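Side-chain contacts in secretion protein Snm4 (Mycobacterium xenopi, PDB 7B7J), which probably forms part of the mycobacterial ESX-5 type VII secretion pore complex, to which it contributes a cytosolic ubiquitin-like domain: residues 29-34 with 97-102; 63-66 with 72-75; 82-85 with 91-94. All blocks are in the same frame, centred on the assembly; numbering follows the deposited sequence.

Contact 1 of 3, residues 29-34 with 97-102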
ATOM      1  N   ASP A  29     -10.101  -2.082   6.700  1.00 32.27           N
ATOM      2  CA  ASP A  29     -10.066  -2.523   8.079  1.00 32.51           C
ATOM      3  C   ASP A  29      -9.411  -3.854   8.237  1.00 35.88           C
ATOM      4  O   ASP A  29      -9.454  -4.343   9.369  1.00 39.77           O
ATOM      5  CB  ASP A  29     -11.434  -2.420   8.640  1.00 40.17           C
ATOM      6  CG  ASP A  29     -11.964  -1.002   8.620  1.00 50.72           C
ATOM      7  OD1 ASP A  29     -11.319  -0.051   9.166  1.00 53.22           O
ATOM      8  OD2 ASP A  29     -13.069  -0.908   8.087  1.00 45.19           O
ATOM      9  N   VAL A  30      -8.721  -4.382   7.230  1.00 31.18           N
ATOM     10  CA  VAL A  30      -8.004  -5.690   7.337  1.00 31.10           C
ATOM     11  C   VAL A  30      -6.495  -5.435   7.337  1.00 30.66           C
ATOM     12  O   VAL A  30      -6.060  -4.612   6.543  1.00 29.56           O
ATOM     13  CB  VAL A  30      -8.398  -6.627   6.178  1.00 31.21           C
ATOM     14  CG1 VAL A  30      -7.505  -7.850   6.066  1.00 35.30           C
ATOM     15  CG2 VAL A  30      -9.859  -7.036   6.256  1.00 37.34           C
ATOM     16  N   GLN A  31      -5.749  -6.113   8.213  1.00 29.73           N
ATOM     17  CA  GLN A  31      -4.240  -5.959   8.128  1.00 30.79           C
ATOM     18  C   GLN A  31      -3.723  -7.099   7.325  1.00 27.41           C
ATOM     19  O   GLN A  31      -3.972  -8.343   7.607  1.00 29.16           O
ATOM     20  CB  GLN A  31      -3.713  -6.035   9.560  1.00 32.21           C
ATOM     21  CG  GLN A  31      -2.212  -5.954   9.695  1.00 28.79           C
ATOM     22  CD  GLN A  31      -1.856  -5.473  11.073  1.00 30.69           C
ATOM     23  OE1 GLN A  31      -0.992  -4.643  11.240  1.00 30.15           O
ATOM     24  NE2 GLN A  31      -2.343  -6.172  12.142  1.00 32.16           N
ATOM     25  N   ILE A  32      -2.822  -6.816   6.456  1.00 25.99           N
ATOM     26  CA  ILE A  32      -2.111  -7.806   5.597  1.00 27.13           C
ATOM     27  C   ILE A  32      -0.586  -7.624   5.678  1.00 29.93           C
ATOM     28  O   ILE A  32      -0.134  -6.549   5.458  1.00 28.83           O
ATOM     29  CB  ILE A  32      -2.586  -7.589   4.171  1.00 30.92           C
ATOM     30  CG1 ILE A  32      -4.113  -7.759   4.064  1.00 28.95           C
ATOM     31  CG2 ILE A  32      -1.876  -8.476   3.155  1.00 31.42           C
ATOM     32  CD1 ILE A  32      -4.626  -6.992   2.923  1.00 33.04           C
ATOM     33  N   ALA A  33       0.107  -8.690   6.096  1.00 26.32           N
ATOM     34  CA  ALA A  33       1.551  -8.617   6.242  1.00 29.30           C
ATOM     35  C   ALA A  33       2.135  -8.936   4.848  1.00 28.95           C
ATOM     36  O   ALA A  33       1.770  -9.994   4.230  1.00 27.63           O
ATOM     37  CB  ALA A  33       2.006  -9.680   7.231  1.00 28.48           C
ATOM     38  N   VAL A  34       3.117  -8.164   4.417  1.00 26.16           N
ATOM     39  CA  VAL A  34       3.847  -8.485   3.171  1.00 27.23           C
ATOM     40  C   VAL A  34       5.298  -8.224   3.304  1.00 27.36           C
ATOM     41  O   VAL A  34       5.641  -7.310   3.979  1.00 28.59           O
ATOM     42  CB  VAL A  34       3.265  -7.573   2.041  1.00 33.19           C
ATOM     43  CG1 VAL A  34       1.877  -7.988   1.586  1.00 44.99           C
ATOM     44  CG2 VAL A  34       3.228  -6.167   2.320  1.00 34.04           C
ATOM     45  N   GLY A  97       8.103  -3.832  10.264  1.00 26.05           N
ATOM     46  CA  GLY A  97       7.058  -3.674  11.284  1.00 25.71           C
ATOM     47  C   GLY A  97       6.199  -2.398  11.088  1.00 25.06           C
ATOM     48  O   GLY A  97       5.164  -2.269  11.795  1.00 26.09           O
ATOM     49  N   ASP A  98       6.632  -1.447  10.297  1.00 23.65           N
ATOM     50  CA  ASP A  98       5.862  -0.225   9.941  1.00 23.33           C
ATOM     51  C   ASP A  98       4.545  -0.644   9.357  1.00 22.79           C
ATOM     52  O   ASP A  98       4.401  -1.610   8.592  1.00 26.46           O
ATOM     53  CB  ASP A  98       6.698   0.817   9.264  1.00 25.49           C
ATOM     54  CG  ASP A  98       7.745   1.549  10.138  1.00 27.29           C
ATOM     55  OD1 ASP A  98       7.768   1.359  11.340  1.00 30.89           O
ATOM     56  OD2 ASP A  98       8.544   2.207   9.586  1.00 31.67           O
ATOM     57  N   ARG A  99       3.511   0.281   9.503  1.00 26.86           N
ATOM     58  CA  ARG A  99       2.193   0.042   9.028  1.00 24.58           C
ATOM     59  C   ARG A  99       1.815   1.255   8.086  1.00 23.59           C
ATOM     60  O   ARG A  99       2.082   2.444   8.443  1.00 27.82           O
ATOM     61  CB  ARG A  99       1.165   0.021  10.170  1.00 23.09           C
ATOM     62  CG  ARG A  99      -0.217  -0.316   9.800  1.00 26.17           C
ATOM     63  CD  ARG A  99      -1.031  -0.527  11.035  1.00 25.37           C
ATOM     64  NE  ARG A  99      -0.674  -1.853  11.714  1.00 25.80           N
ATOM     65  CZ  ARG A  99       0.137  -2.015  12.715  1.00 30.68           C
ATOM     66  NH1 ARG A  99       0.398  -0.977  13.469  1.00 25.84           N
ATOM     67  NH2 ARG A  99       0.504  -3.251  13.021  1.00 28.07           N
ATOM     68  N   LEU A 100       1.211   0.893   6.961  1.00 22.68           N
ATOM     69  CA  LEU A 100       0.779   1.832   5.873  1.00 24.29           C
ATOM     70  C   LEU A 100      -0.675   1.569   5.514  1.00 24.60           C
ATOM     71  O   LEU A 100      -1.104   0.436   5.591  1.00 27.61           O
ATOM     72  CB  LEU A 100       1.660   1.610   4.650  1.00 25.43           C
ATOM     73  CG  LEU A 100       3.151   1.815   4.760  1.00 28.27           C
ATOM     74  CD1 LEU A 100       3.786   1.472   3.411  1.00 30.88           C
ATOM     75  CD2 LEU A 100       3.409   3.236   5.279  1.00 28.90           C
ATOM     76  N   TRP A 101      -1.432   2.589   5.164  1.00 25.19           N
ATOM     77  CA  TRP A 101      -2.808   2.499   4.747  1.00 29.34           C
ATOM     78  C   TRP A 101      -2.882   2.707   3.227  1.00 28.90           C
ATOM     79  O   TRP A 101      -2.391   3.603   2.713  1.00 26.59           O
ATOM     80  CB  TRP A 101      -3.647   3.502   5.504  1.00 28.68           C
ATOM     81  CG  TRP A 101      -4.006   3.084   6.927  1.00 28.55           C
ATOM     82  CD1 TRP A 101      -5.270   2.802   7.358  1.00 30.71           C
ATOM     83  CD2 TRP A 101      -3.172   3.118   8.132  1.00 27.55           C
ATOM     84  NE1 TRP A 101      -5.305   2.501   8.689  1.00 31.34           N
ATOM     85  CE2 TRP A 101      -4.027   2.686   9.222  1.00 29.57           C
ATOM     86  CE3 TRP A 101      -1.806   3.475   8.350  1.00 27.61           C
ATOM     87  CZ2 TRP A 101      -3.534   2.621  10.562  1.00 27.58           C
ATOM     88  CZ3 TRP A 101      -1.321   3.333   9.644  1.00 27.47           C
ATOM     89  CH2 TRP A 101      -2.174   2.943  10.662  1.00 26.50           C
ATOM     90  N   LEU A 102      -3.485   1.744   2.583  1.00 25.28           N
ATOM     91  CA  LEU A 102      -3.655   1.857   1.122  1.00 28.29           C
ATOM     92  C   LEU A 102      -4.932   2.598   0.885  1.00 33.48           C
ATOM     93  O   LEU A 102      -6.046   2.121   1.323  1.00 31.23           O
ATOM     94  CB  LEU A 102      -3.645   0.434   0.568  1.00 32.60           C
ATOM     95  CG  LEU A 102      -3.805   0.333  -0.955  1.00 36.78           C
ATOM     96  CD1 LEU A 102      -2.708   1.057  -1.740  1.00 38.34           C
ATOM     97  CD2 LEU A 102      -3.830  -1.186  -1.269  1.00 38.18           C
TER
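Gln31 and Arg99 meet through a single oxygen: the guanidinium of Arg99 turns its NE side to Gln31 and holds OE1 with two nitrogens at once. The bond from Arg99 NH2 to Gln31 OE1 measures 2.7 Å, and the one from Arg99 NE to the same Gln31 OE1 is 2.8 Å. Neither is quite straight, as expected when two neighbouring N-H groups converge on one acceptor. The oxygen sits at the guanidinium edge, close to its plane. Seen from the amide, the two donors differ: NH2 lies in the carbonyl plane, whereas NE stands above it. The amide and guanidinium planes are strongly inclined to each other; the two side chains cross at about a right angle.

Reach comes from both partners, since the nearest CA atoms, those of Gln31 and Arg99, are 8.8 Å apart. Gln31 leaves its backbone toward the other strand, and its extended chain brings OE1 to the guanidinium. Arg99 begins with CG anti to the backbone N (chi1 -176°) and then bends at chi3 (-73°), which swings NE and NH2 round toward the glutamine. Both residues are exposed, and little surface is buried; the contact rests on its paired hydrogen bonds.

Between the two strands runs strand 20-27, which pairs by backbone hydrogen bonds with both, for instance Ile32 with Ile25 and Leu100 with Ala24. Gln31 lies across it, touching Ala24 and Met26. On the other face of the sheet Ile32 packs on Val53 and Arg56 of helix 42-60. A polar bridge thus spans the intervening strand 20-27 on the outer face of a ubiquitin-like beta-grasp sheet, whose opposite face holds the helix.

Contact 2 of 3, residues 63-66 with 72-75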
ATOM      1  N   ALA A  63     -15.265  -6.932   0.020  1.00 51.84           N
ATOM      2  CA  ALA A  63     -15.466  -6.395  -1.354  1.00 54.48           C
ATOM      3  C   ALA A  63     -14.074  -5.857  -1.690  1.00 42.93           C
ATOM      4  O   ALA A  63     -13.399  -5.298  -0.860  1.00 43.34           O
ATOM      5  CB  ALA A  63     -16.616  -5.391  -1.447  1.00 52.31           C
ATOM      6  N   PRO A  64     -13.588  -6.132  -2.888  1.00 45.67           N
ATOM      7  CA  PRO A  64     -12.273  -5.669  -3.288  1.00 48.12           C
ATOM      8  C   PRO A  64     -12.234  -4.104  -3.357  1.00 52.05           C
ATOM      9  O   PRO A  64     -13.261  -3.374  -3.425  1.00 48.12           O
ATOM     10  CB  PRO A  64     -12.039  -6.295  -4.679  1.00 47.91           C
ATOM     11  CG  PRO A  64     -13.331  -6.697  -5.120  1.00 49.51           C
ATOM     12  CD  PRO A  64     -14.263  -6.861  -3.928  1.00 47.44           C
ATOM     13  N   LEU A  65     -11.024  -3.573  -3.253  1.00 48.68           N
ATOM     14  CA  LEU A  65     -10.888  -2.100  -3.271  1.00 49.82           C
ATOM     15  C   LEU A  65     -11.037  -1.659  -4.722  1.00 50.47           C
ATOM     16  O   LEU A  65     -10.444  -2.312  -5.594  1.00 49.16           O
ATOM     17  CB  LEU A  65      -9.532  -1.716  -2.685  1.00 46.89           C
ATOM     18  CG  LEU A  65      -9.334  -1.969  -1.194  1.00 45.58           C
ATOM     19  CD1 LEU A  65      -8.021  -1.362  -0.736  1.00 48.46           C
ATOM     20  CD2 LEU A  65     -10.487  -1.403  -0.389  1.00 51.19           C
ATOM     21  N   GLU A  66     -11.816  -0.605  -4.963  1.00 52.45           N
ATOM     22  CA  GLU A  66     -12.095  -0.202  -6.367  1.00 66.20           C
ATOM     23  C   GLU A  66     -12.043   1.313  -6.532  1.00 66.89           C
ATOM     24  O   GLU A  66     -12.411   2.034  -5.592  1.00 69.89           O
ATOM     25  CB  GLU A  66     -13.454  -0.717  -6.844  1.00 74.34           C
ATOM     26  CG  GLU A  66     -13.524  -2.226  -6.967  1.00 77.14           C
ATOM     27  CD  GLU A  66     -14.886  -2.766  -7.371  1.00103.26           C
ATOM     28  OE1 GLU A  66     -15.855  -1.982  -7.378  1.00 92.71           O
ATOM     29  OE2 GLU A  66     -14.974  -3.970  -7.680  1.00102.82           O
ATOM     30  N   ARG A  72      -6.216   8.421  -7.533  1.00 46.77           N
ATOM     31  CA  ARG A  72      -4.868   7.875  -7.419  1.00 43.89           C
ATOM     32  C   ARG A  72      -4.825   7.025  -6.177  1.00 40.24           C
ATOM     33  O   ARG A  72      -5.306   7.491  -5.132  1.00 37.55           O
ATOM     34  CB  ARG A  72      -3.804   8.964  -7.367  1.00 50.61           C
ATOM     35  CG  ARG A  72      -3.809   9.879  -8.618  1.00 61.26           C
ATOM     36  CD  ARG A  72      -2.774  11.011  -8.748  1.00 69.12           C
ATOM     37  NE  ARG A  72      -3.521  11.999  -8.062  1.00 81.24           N
ATOM     38  CZ  ARG A  72      -3.530  12.144  -6.758  1.00 79.00           C
ATOM     39  NH1 ARG A  72      -2.681  11.474  -5.975  1.00 93.56           N
ATOM     40  NH2 ARG A  72      -4.419  12.986  -6.265  1.00 82.88           N
ATOM     41  N   TRP A  73      -4.270   5.846  -6.271  1.00 37.23           N
ATOM     42  CA  TRP A  73      -4.052   4.957  -5.112  1.00 35.89           C
ATOM     43  C   TRP A  73      -2.728   5.366  -4.493  1.00 37.60           C
ATOM     44  O   TRP A  73      -1.837   5.724  -5.277  1.00 34.44           O
ATOM     45  CB  TRP A  73      -3.988   3.492  -5.554  1.00 36.30           C
ATOM     46  CG  TRP A  73      -5.337   2.815  -5.709  1.00 39.65           C
ATOM     47  CD1 TRP A  73      -5.964   2.536  -6.874  1.00 41.58           C
ATOM     48  CD2 TRP A  73      -6.279   2.511  -4.640  1.00 32.93           C
ATOM     49  NE1 TRP A  73      -7.197   2.000  -6.641  1.00 40.48           N
ATOM     50  CE2 TRP A  73      -7.461   2.031  -5.342  1.00 42.56           C
ATOM     51  CE3 TRP A  73      -6.228   2.455  -3.258  1.00 41.55           C
ATOM     52  CZ2 TRP A  73      -8.586   1.607  -4.671  1.00 45.67           C
ATOM     53  CZ3 TRP A  73      -7.387   2.063  -2.574  1.00 37.01           C
ATOM     54  CH2 TRP A  73      -8.584   1.780  -3.314  1.00 42.76           C
ATOM     55  N   MET A  74      -2.677   5.454  -3.164  1.00 35.17           N
ATOM     56  CA  MET A  74      -1.466   5.886  -2.443  1.00 30.82           C
ATOM     57  C   MET A  74      -1.277   5.059  -1.165  1.00 29.96           C
ATOM     58  O   MET A  74      -2.257   4.508  -0.665  1.00 29.27           O
ATOM     59  CB  MET A  74      -1.562   7.400  -2.288  1.00 36.93           C
ATOM     60  CG  MET A  74      -2.737   7.708  -1.538  1.00 40.73           C
ATOM     61  SD  MET A  74      -3.019   9.598  -1.307  1.00 44.14           S
ATOM     62  CE  MET A  74      -3.005  10.103  -2.990  1.00 44.45           C
ATOM     63  N   LEU A  75      -0.042   4.902  -0.790  1.00 29.20           N
ATOM     64  CA  LEU A  75       0.308   4.377   0.525  1.00 27.63           C
ATOM     65  C   LEU A  75       0.521   5.510   1.521  1.00 28.42           C
ATOM     66  O   LEU A  75       1.372   6.344   1.222  1.00 31.69           O
ATOM     67  CB  LEU A  75       1.509   3.454   0.510  1.00 28.17           C
ATOM     68  CG  LEU A  75       1.196   2.170  -0.231  1.00 30.33           C
ATOM     69  CD1 LEU A  75       2.667   1.628  -0.517  1.00 37.15           C
ATOM     70  CD2 LEU A  75       0.363   1.214   0.621  1.00 31.23           C
TER
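Leu65 and Trp73 make the apolar part of this contact, with the six-membered ring of the indole against the leucine. CB of Leu65 lies 3.7 Å from CH2 of Trp73, and Leu65 CD1 comes within 3.9 Å of Trp73 CZ3. Two levels of the same side chain, CB and one methyl, thus meet the CH2 and CZ3 corner of the ring. The leucine approaches the ring obliquely. With CG anti to the carbonyl carbon (chi1 -68°) and chi2 near 180°, CD1 comes to Trp73 CZ3.

A second kind of contact is made by backbone. Glu66 N sits at the ring edge, near the indole plane, 3.9 Å from Trp73 CZ2. This is van der Waals contact; the side chain of Glu66 starts away from the strand and adds no close contact of its own. Trp73 buries more of its surface here than either partner, so one broad side chain bridges a loop and a strand whose nearest CA atoms, in Glu66 and Trp73, are 9.6 Å apart.

The loop is anchored to helix 42-60 by a hydrogen bond from Leu65 N to Asn54 OD1, while both Leu65 and Trp73 touch Leu50 of that helix. Trp73 also meets Leu102 and the inclined ring of Phe104 on strand 99-107, placing the indole where the loop after the helix, the helix itself and edge strand 70-76 of the sheet come together.

Contact 3 of 3, residues 82-85 with 91-94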
ATOM      1  N   PRO A  82       0.949  10.878   2.417  1.00 28.76           N
ATOM      2  CA  PRO A  82       1.241   9.866   1.414  1.00 28.91           C
ATOM      3  C   PRO A  82       2.742   9.635   1.254  1.00 30.35           C
ATOM      4  O   PRO A  82       3.473  10.633   1.275  1.00 34.72           O
ATOM      5  CB  PRO A  82       0.585  10.472   0.155  1.00 35.78           C
ATOM      6  CG  PRO A  82       0.658  11.875   0.413  1.00 36.59           C
ATOM      7  CD  PRO A  82       0.464  12.202   1.838  1.00 33.82           C
ATOM      8  N   LEU A  83       3.118   8.434   1.022  1.00 30.92           N
ATOM      9  CA  LEU A  83       4.518   8.162   0.581  1.00 31.41           C
ATOM     10  C   LEU A  83       4.719   8.840  -0.784  1.00 32.59           C
ATOM     11  O   LEU A  83       3.766   8.793  -1.615  1.00 33.90           O
ATOM     12  CB  LEU A  83       4.882   6.676   0.487  1.00 31.86           C
ATOM     13  CG  LEU A  83       4.833   5.879   1.842  1.00 30.07           C
ATOM     14  CD1 LEU A  83       5.311   4.482   1.656  1.00 31.55           C
ATOM     15  CD2 LEU A  83       5.512   6.627   2.960  1.00 32.02           C
ATOM     16  N   ARG A  84       5.874   9.286  -1.173  1.00 32.81           N
ATOM     17  CA  ARG A  84       6.335   9.820  -2.453  1.00 33.04           C
ATOM     18  C   ARG A  84       6.448   8.697  -3.406  1.00 32.76           C
ATOM     19  O   ARG A  84       7.019   7.677  -3.061  1.00 30.38           O
ATOM     20  CB  ARG A  84       7.643  10.626  -2.256  1.00 36.25           C
ATOM     21  CG  ARG A  84       7.344  11.842  -1.400  1.00 41.71           C
ATOM     22  CD  ARG A  84       8.425  12.723  -0.993  1.00 62.17           C
ATOM     23  NE  ARG A  84       8.789  13.171  -2.308  1.00 71.78           N
ATOM     24  CZ  ARG A  84       9.821  13.935  -2.595  1.00 75.14           C
ATOM     25  NH1 ARG A  84      10.628  14.304  -1.624  1.00 69.23           N
ATOM     26  NH2 ARG A  84      10.010  14.341  -3.848  1.00 77.53           N
ATOM     27  N   PRO A  85       6.018   8.831  -4.554  1.00 32.54           N
ATOM     28  CA  PRO A  85       6.016   7.724  -5.500  1.00 34.17           C
ATOM     29  C   PRO A  85       7.437   7.421  -5.947  1.00 36.82           C
ATOM     30  O   PRO A  85       7.712   6.221  -6.312  1.00 33.90           O
ATOM     31  CB  PRO A  85       5.169   8.216  -6.667  1.00 38.40           C
ATOM     32  CG  PRO A  85       5.331   9.704  -6.510  1.00 46.53           C
ATOM     33  CD  PRO A  85       5.189   9.978  -5.034  1.00 35.85           C
ATOM     34  N   GLU A  91      14.246   4.892   1.686  1.00 32.31           N
ATOM     35  CA  GLU A  91      14.523   6.368   1.606  1.00 36.21           C
ATOM     36  C   GLU A  91      13.504   7.140   2.374  1.00 35.00           C
ATOM     37  O   GLU A  91      13.857   8.294   2.790  1.00 34.93           O
ATOM     38  CB  GLU A  91      14.454   6.742   0.160  1.00 36.37           C
ATOM     39  CG  GLU A  91      15.716   6.372  -0.635  1.00 37.39           C
ATOM     40  CD  GLU A  91      15.608   6.589  -2.152  1.00 44.84           C
ATOM     41  OE1 GLU A  91      14.572   6.335  -2.782  1.00 36.61           O
ATOM     42  OE2 GLU A  91      16.613   6.872  -2.796  1.00 47.48           O
ATOM     43  N   GLN A  92      12.295   6.638   2.633  1.00 30.49           N
ATOM     44  CA  GLN A  92      11.197   7.325   3.295  1.00 32.63           C
ATOM     45  C   GLN A  92      11.162   6.861   4.738  1.00 30.31           C
ATOM     46  O   GLN A  92      10.112   7.061   5.376  1.00 32.80           O
ATOM     47  CB  GLN A  92       9.880   7.160   2.513  1.00 30.80           C
ATOM     48  CG  GLN A  92      10.080   7.781   1.169  1.00 33.64           C
ATOM     49  CD  GLN A  92       8.799   7.722   0.422  1.00 34.86           C
ATOM     50  OE1 GLN A  92       7.986   8.678   0.574  1.00 34.52           O
ATOM     51  NE2 GLN A  92       8.656   6.795  -0.491  1.00 30.94           N
ATOM     52  N   GLU A  93      12.078   6.070   5.193  1.00 31.17           N
ATOM     53  CA  GLU A  93      12.199   5.578   6.600  1.00 31.57           C
ATOM     54  C   GLU A  93      11.015   4.744   6.952  1.00 32.73           C
ATOM     55  O   GLU A  93      10.504   4.733   8.083  1.00 33.47           O
ATOM     56  CB  GLU A  93      12.260   6.744   7.546  1.00 34.88           C
ATOM     57  CG  GLU A  93      13.465   7.591   7.415  1.00 41.39           C
ATOM     58  CD  GLU A  93      13.488   8.702   8.474  1.00 54.41           C
ATOM     59  OE1 GLU A  93      14.346   8.668   9.329  1.00 54.56           O
ATOM     60  OE2 GLU A  93      12.560   9.573   8.525  1.00 58.57           O
ATOM     61  N   VAL A  94      10.611   3.838   6.065  1.00 28.03           N
ATOM     62  CA  VAL A  94       9.616   2.823   6.373  1.00 26.53           C
ATOM     63  C   VAL A  94      10.424   1.526   6.548  1.00 27.67           C
ATOM     64  O   VAL A  94      11.118   1.041   5.641  1.00 28.61           O
ATOM     65  CB  VAL A  94       8.595   2.604   5.228  1.00 27.38           C
ATOM     66  CG1 VAL A  94       7.547   1.537   5.614  1.00 30.92           C
ATOM     67  CG2 VAL A  94       7.972   3.947   4.876  1.00 27.95           C
TER
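Gln92 lays its terminal amide against the backbone of Arg84 and binds it at both ends. Its OE1 accepts a hydrogen bond from Arg84 N at 2.8 Å, fairly straight at 161°, with the donor tilted modestly from the carbonyl plane of the amide. In return Gln92 NE2 gives a longer, more bent bond to Arg84 O, 3.2 Å away, and has a further, weak hydrogen bond to Ser88 O. In the bond to Arg84 the donor lies in the plane of the Arg84 carbonyl, on a lone pair, although the acceptor is tilted from the plane of the glutamine amide. The side chain therefore reads the N-H and C=O of one residue, much as a neighbouring strand would, and the two bonds together restrict rotation of the amide.

Gln92 arrives from its own loop on an extended chain: CG is anti to the carbonyl carbon (chi1 -62°), and chi2 of -176° keeps the reach long enough to span the 7.3 Å between Leu83 CA and Gln92 CA. Around OE1 the packing is aliphatic. The oxygen rests 3.5 Å from Arg84 CB and 3.7 Å from Leu83 CB, while the rest of the arginine chain leads away and leaves its guanidinium uninvolved.

Leu83 also reaches past the amide to Val94, where Leu83 CD2 and Val94 CG2 meet at 4.1 Å. This apolar touch is a single methyl contact at ordinary packing distance, on the side of buried Val94.

Both segments belong to the long connection from strand 70-76 to strand 99-107, in which Leu89 packs against both Leu83 and Val94. Leu83 pairs by backbone with Leu75 of the former strand, and Leu83 and Gln92 both touch Ile42, at the start of helix 42-60.

In the fold
Along the chain, contact 1 joins segments 63 residues apart and encloses the other two, which follow in series: contact 2 closes before contact 3 opens. Contacts 1 and 2 have centres about 13 Å apart and share the sheet, since strands 99-107 and 70-76 are neighbours in it; Leu102 packs on Trp73 and Leu75. The centre of contact 3 lies about 15 Å from that of contact 1, reached through Leu100 against Leu83, and about 18 Å from that of contact 2, across the chain's centre. Contact 1 lies on the sheet, contact 2 joins the loop after helix 42-60 to strand 70-76, and contact 3 lies within the 70-76 to 99-107 connection, all in one ubiquitin-like domain.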